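Local coordinates for protein fructose 1-phosphate kinase (Staphylococcus aureus, PDB 2JG5) that probably phosphorylates fructose 1-phosphate, and perhaps tagatose 6-phosphate, at the expense of ATP, as a pfkB-family sugar kinase, at residues Asn194-Val199 against Ser231-Asn236; Asp221-Ile226 against Lys267-Ala272. All coordinates share one frame; numbering follows the deposited sequence.

Interaction 1: Asn194-Val199 against Ser231-Asn236; sequences NSDADV and SIKAVN
Lys233 and Asp196 meet through one ion pair, a small surface example of a strand reaching across to the start of a helix. The strand leading to it is tied in at Ser231, whose OG is hydrogen-bonded to Asp304, and Ile232 then turns to the other face of the sheet, against Ile265 of helix 265-280. Lys233 comes next and carries the contact, pointing to helix 196-208. Its CG lies anti to the backbone N (chi1 -179°), and bends at chi2 (64°) and chi4 (-77°) bring the ammonium round to meet the carboxylate. NZ stands before both oxygens of Asp196, 3.3 Å from Asp196 OD1 and 3.4 Å from Asp196 OD2, in a bidentate salt bridge whose two hydrogen bonds are both weak. The two side chains cross at about a right angle, and Lys233 CE comes no nearer to Asp196 OD1 than 4.2 Å, leaving the ammonium to do the touching. Ile224, on the strand next to Lys233, touches both side chains. Ala234 turns to helix 265-280, on Phe269 and Val273. On the opposite segment, Asp196 directly follows the N-cap, Ser195, whose OG accepts a weak capping bond from Asp198 N, 3.3 Å away. A carboxylate in this first turn is probably favoured by the helix N-terminus as well as by the lysine. With both residues partly exposed and both bonds long, the bridge probably contributes a modest electrostatic tie between helix 196-208 and the antiparallel sheet to which Lys233 belongs.

Interaction 2: Asp221-Ile226 against Lys267-Ala272; sequences DGAIYI and KAFQQA
At Tyr225 the backbone of strand 223-226 passes Phe269 of helix 265-280 with 7.3 Å between their CA atoms, the short strand and helix axes running roughly antiparallel, at 150°, and approaching to 9.9 Å. One side chain bridges most of that gap. Phe269 CG is anti to the backbone N (chi1 -178°), which sends the ring out from the helix with its CZ leading, into the step between Ala223 and Tyr225. CZ ends 3.3 Å from Tyr225 N and 3.4 Å from Ala223 O; the carbonyl oxygen lies at the edge of the ring, near its plane, where the slightly positive rim of an aromatic should suit it. Ala223 CB rests 3.7 Å from the same Phe269 CZ. This is the helix-on-sheet packing of the ribokinase-like fold of pfkB kinases: Ala223 and Tyr225, together with Ile232 and Ala234 of the adjacent strand, turn to helix 265-280, while Ile224 between them faces helix 196-208 on the other side of the sheet. Over one face of the phenyl ring sits Tyr225 CB, 3.6 Å from the Phe269 ring centroid and almost exactly on the ring normal, a CH-pi contact centred enough to bring CB about equally near to all six ring carbons. From there the phenol leads away from the helix, and its edge is directed toward that face of Phe269 in a tilted edge-to-face pair, the centroids of the Tyr225 and Phe269 rings 6.0 Å apart and the planes at 54°. Met255 of helix 247-260 touches both aromatic side chains, drawing a second helix into the same buried layer, and Tyr225 OH makes a weak hydrogen bond to Asp227.

Overall arrangement
Both interactions use the same antiparallel sheet, from opposite faces. Strands 223-226 and 230-235 are neighbours in it, joined by backbone hydrogen bonds such as Ile232 N to Tyr225 O, and the contact centres lie about 10 Å apart. Interaction 2 belongs to the core: helix 265-280 is held there by aromatic and aliphatic packing among buried residues. Interaction 1 lies at the surface, where helix 196-208 begins and a charged pair remains partly exposed. Ile224 belongs to the strand of interaction 2 yet also touches both partners of the salt bridge of interaction 1. The pair illustrates how a sheet layered between helices can combine apolar contact on one face with peripheral electrostatics on the other.

Interaction 1: Asn194-Val199 against Ser231-Asn236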
loop_
_atom_site.group_PDB
_atom_site.type_symbol
_atom_site.label_atom_id
_atom_site.label_comp_id
_atom_site.label_asym_id
_atom_site.label_seq_id
_atom_site.Cartn_x
_atom_site.Cartn_y
_atom_site.Cartn_z
ATOM N N ASN A 194 8.375 1.177 42.643
ATOM C CA ASN A 194 9.739 1.730 42.581
ATOM C C ASN A 194 10.869 0.738 42.894
ATOM O O ASN A 194 12.040 1.132 42.983
ATOM C CB ASN A 194 9.863 2.946 43.515
ATOM C CG ASN A 194 8.798 4.000 43.252
ATOM O OD1 ASN A 194 7.796 4.076 43.974
ATOM N ND2 ASN A 194 8.997 4.808 42.204
ATOM N N SER A 195 10.534 -0.535 43.075
ATOM C CA SER A 195 11.553 -1.527 43.414
ATOM C C SER A 195 11.198 -2.919 42.919
ATOM O O SER A 195 10.069 -3.159 42.492
ATOM C CB SER A 195 11.821 -1.547 44.924
ATOM O OG SER A 195 10.662 -1.899 45.647
ATOM N N ASP A 196 12.171 -3.828 42.971
ATOM C CA ASP A 196 11.951 -5.206 42.568
ATOM C C ASP A 196 10.930 -5.879 43.494
ATOM O O ASP A 196 10.064 -6.608 43.026
ATOM C CB ASP A 196 13.277 -5.980 42.520
ATOM C CG ASP A 196 14.274 -5.398 41.496
ATOM O OD1 ASP A 196 13.841 -4.695 40.552
ATOM O OD2 ASP A 196 15.500 -5.642 41.643
ATOM N N ALA A 197 11.037 -5.611 44.796
ATOM C CA ALA A 197 10.054 -6.054 45.802
ATOM C C ALA A 197 8.621 -5.565 45.511
ATOM O O ALA A 197 7.657 -6.298 45.718
ATOM C CB ALA A 197 10.495 -5.613 47.232
ATOM N N ASP A 198 8.485 -4.321 45.051
ATOM C CA ASP A 198 7.182 -3.779 44.681
ATOM C C ASP A 198 6.618 -4.506 43.473
ATOM O O ASP A 198 5.421 -4.767 43.412
ATOM C CB ASP A 198 7.279 -2.276 44.398
ATOM C CG ASP A 198 7.113 -1.423 45.652
ATOM O OD1 ASP A 198 6.520 -1.902 46.647
ATOM O OD2 ASP A 198 7.582 -0.260 45.639
ATOM N N VAL A 199 7.478 -4.835 42.517
ATOM C CA VAL A 199 7.062 -5.577 41.327
ATOM C C VAL A 199 6.586 -6.993 41.684
ATOM O O VAL A 199 5.548 -7.426 41.195
ATOM C CB VAL A 199 8.173 -5.613 40.236
ATOM C CG1 VAL A 199 7.732 -6.424 39.036
ATOM C CG2 VAL A 199 8.565 -4.203 39.804
ATOM N N SER A 231 9.718 -15.749 42.286
ATOM C CA SER A 231 9.892 -14.613 41.385
ATOM C C SER A 231 11.335 -14.523 40.904
ATOM O O SER A 231 12.259 -14.806 41.650
ATOM C CB SER A 231 9.428 -13.302 42.018
ATOM O OG SER A 231 10.149 -13.027 43.195
ATOM N N ILE A 232 11.527 -14.146 39.649
ATOM C CA ILE A 232 12.862 -14.147 39.054
ATOM C C ILE A 232 13.209 -12.779 38.474
ATOM O O ILE A 232 12.355 -12.086 37.891
ATOM C CB ILE A 232 13.012 -15.254 37.964
ATOM C CG1 ILE A 232 12.715 -16.635 38.559
ATOM C CG2 ILE A 232 14.434 -15.251 37.349
ATOM C CD1 ILE A 232 12.037 -17.578 37.606
ATOM N N LYS A 233 14.465 -12.388 38.652
ATOM C CA LYS A 233 14.948 -11.138 38.084
ATOM C C LYS A 233 15.881 -11.404 36.919
ATOM O O LYS A 233 16.896 -12.096 37.060
ATOM C CB LYS A 233 15.625 -10.270 39.148
ATOM C CG LYS A 233 16.137 -8.925 38.638
ATOM C CD LYS A 233 15.010 -8.018 38.160
ATOM C CE LYS A 233 15.533 -6.811 37.406
ATOM N NZ LYS A 233 16.083 -5.761 38.320
ATOM N N ALA A 234 15.517 -10.865 35.761
ATOM C CA ALA A 234 16.396 -10.874 34.598
ATOM C C ALA A 234 16.996 -9.485 34.406
ATOM O O ALA A 234 16.304 -8.465 34.542
ATOM C CB ALA A 234 15.648 -11.302 33.366
ATOM N N VAL A 235 18.289 -9.449 34.112
ATOM C CA VAL A 235 18.973 -8.200 33.837
ATOM C C VAL A 235 19.701 -8.346 32.495
ATOM O O VAL A 235 20.571 -9.205 32.336
ATOM C CB VAL A 235 19.948 -7.834 34.993
ATOM C CG1 VAL A 235 21.033 -6.896 34.517
ATOM C CG2 VAL A 235 19.190 -7.228 36.179
ATOM N N ASN A 236 19.330 -7.516 31.524
ATOM C CA ASN A 236 19.942 -7.590 30.202
ATOM C C ASN A 236 21.165 -6.684 30.059
ATOM O O ASN A 236 21.284 -5.686 30.780
ATOM C CB ASN A 236 18.904 -7.325 29.088
ATOM C CG ASN A 236 18.079 -6.063 29.314
ATOM O OD1 ASN A 236 16.904 -6.138 29.660
ATOM N ND2 ASN A 236 18.684 -4.904 29.098
#

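Interaction 2: Asp221-Ile226 against Lys267-Ala272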
loop_
_atom_site.group_PDB
_atom_site.type_symbol
_atom_site.label_atom_id
_atom_site.label_comp_id
_atom_site.label_asym_id
_atom_site.label_seq_id
_atom_site.Cartn_x
_atom_site.Cartn_y
_atom_site.Cartn_z
ATOM N N ASP A 221 15.847 -2.137 31.882
ATOM C CA ASP A 221 16.232 -2.545 33.235
ATOM C C ASP A 221 15.912 -4.011 33.458
ATOM O O ASP A 221 15.965 -4.505 34.589
ATOM C CB ASP A 221 15.533 -1.678 34.289
ATOM C CG ASP A 221 15.968 -0.226 34.234
ATOM O OD1 ASP A 221 16.676 0.159 33.277
ATOM O OD2 ASP A 221 15.604 0.538 35.158
ATOM N N GLY A 222 15.578 -4.697 32.368
ATOM C CA GLY A 222 15.270 -6.115 32.411
ATOM C C GLY A 222 13.801 -6.422 32.598
ATOM O O GLY A 222 12.937 -5.733 32.061
ATOM N N ALA A 223 13.522 -7.475 33.358
ATOM C CA ALA A 223 12.154 -7.937 33.571
ATOM C C ALA A 223 12.057 -8.779 34.829
ATOM O O ALA A 223 13.060 -9.279 35.333
ATOM C CB ALA A 223 11.651 -8.736 32.356
ATOM N N ILE A 224 10.843 -8.933 35.335
ATOM C CA ILE A 224 10.606 -9.811 36.467
ATOM C C ILE A 224 9.519 -10.820 36.142
ATOM O O ILE A 224 8.431 -10.462 35.681
ATOM C CB ILE A 224 10.279 -9.033 37.765
ATOM C CG1 ILE A 224 11.487 -8.173 38.173
ATOM C CG2 ILE A 224 9.868 -10.002 38.886
ATOM C CD1 ILE A 224 11.255 -7.260 39.318
ATOM N N TYR A 225 9.838 -12.086 36.373
ATOM C CA TYR A 225 8.867 -13.153 36.254
ATOM C C TYR A 225 8.300 -13.401 37.646
ATOM O O TYR A 225 9.061 -13.479 38.612
ATOM C CB TYR A 225 9.534 -14.419 35.704
ATOM C CG TYR A 225 8.653 -15.645 35.788
ATOM C CD1 TYR A 225 7.841 -16.023 34.714
ATOM C CD2 TYR A 225 8.611 -16.410 36.952
ATOM C CE1 TYR A 225 7.030 -17.142 34.798
ATOM C CE2 TYR A 225 7.798 -17.522 37.050
ATOM C CZ TYR A 225 7.017 -17.885 35.971
ATOM O OH TYR A 225 6.221 -18.994 36.083
ATOM N N ILE A 226 6.975 -13.506 37.747
ATOM C CA ILE A 226 6.326 -13.809 39.028
ATOM C C ILE A 226 5.396 -15.030 38.934
ATOM O O ILE A 226 4.525 -15.092 38.062
ATOM C CB ILE A 226 5.521 -12.602 39.619
ATOM C CG1 ILE A 226 6.356 -11.322 39.668
ATOM C CG2 ILE A 226 4.994 -12.937 41.014
ATOM C CD1 ILE A 226 6.244 -10.452 38.426
ATOM N N LYS A 267 15.383 -20.507 32.584
ATOM C CA LYS A 267 16.093 -20.398 31.318
ATOM C C LYS A 267 15.187 -19.911 30.198
ATOM O O LYS A 267 15.633 -19.163 29.323
ATOM C CB LYS A 267 16.759 -21.722 30.960
ATOM C CG LYS A 267 17.924 -22.065 31.877
ATOM C CD LYS A 267 19.180 -21.351 31.438
ATOM C CE LYS A 267 20.244 -21.382 32.509
ATOM N NZ LYS A 267 21.573 -21.274 31.869
ATOM N N ALA A 268 13.921 -20.330 30.238
ATOM C CA ALA A 268 12.904 -19.844 29.296
ATOM C C ALA A 268 12.765 -18.337 29.430
ATOM O O ALA A 268 12.691 -17.619 28.428
ATOM C CB ALA A 268 11.579 -20.523 29.540
ATOM N N PHE A 269 12.754 -17.867 30.677
ATOM C CA PHE A 269 12.659 -16.441 31.000
ATOM C C PHE A 269 13.904 -15.700 30.515
ATOM O O PHE A 269 13.790 -14.651 29.871
ATOM C CB PHE A 269 12.430 -16.247 32.503
ATOM C CG PHE A 269 12.264 -14.802 32.931
ATOM C CD1 PHE A 269 11.338 -13.962 32.303
ATOM C CD2 PHE A 269 13.007 -14.297 33.997
ATOM C CE1 PHE A 269 11.180 -12.632 32.715
ATOM C CE2 PHE A 269 12.842 -12.976 34.425
ATOM C CZ PHE A 269 11.937 -12.143 33.779
ATOM N N GLN A 270 15.079 -16.257 30.813
ATOM C CA GLN A 270 16.347 -15.772 30.258
ATOM C C GLN A 270 16.302 -15.630 28.727
ATOM O O GLN A 270 16.703 -14.592 28.185
ATOM C CB GLN A 270 17.488 -16.715 30.643
ATOM C CG GLN A 270 18.861 -16.125 30.436
ATOM C CD GLN A 270 19.959 -17.163 30.497
ATOM O OE1 GLN A 270 19.785 -18.303 30.052
ATOM N NE2 GLN A 270 21.099 -16.774 31.029
ATOM N N GLN A 271 15.825 -16.676 28.047
ATOM C CA GLN A 271 15.624 -16.656 26.594
ATOM C C GLN A 271 14.670 -15.524 26.189
ATOM O O GLN A 271 14.920 -14.810 25.221
ATOM C CB GLN A 271 15.088 -18.012 26.111
ATOM C CG GLN A 271 14.683 -18.064 24.646
ATOM C CD GLN A 271 14.936 -19.415 24.032
ATOM O OE1 GLN A 271 16.058 -19.721 23.629
ATOM N NE2 GLN A 271 13.892 -20.242 23.950
ATOM N N ALA A 272 13.598 -15.362 26.965
ATOM C CA ALA A 272 12.597 -14.329 26.760
ATOM C C ALA A 272 13.206 -12.925 26.767
ATOM O O ALA A 272 12.973 -12.140 25.840
ATOM C CB ALA A 272 11.506 -14.455 27.803
#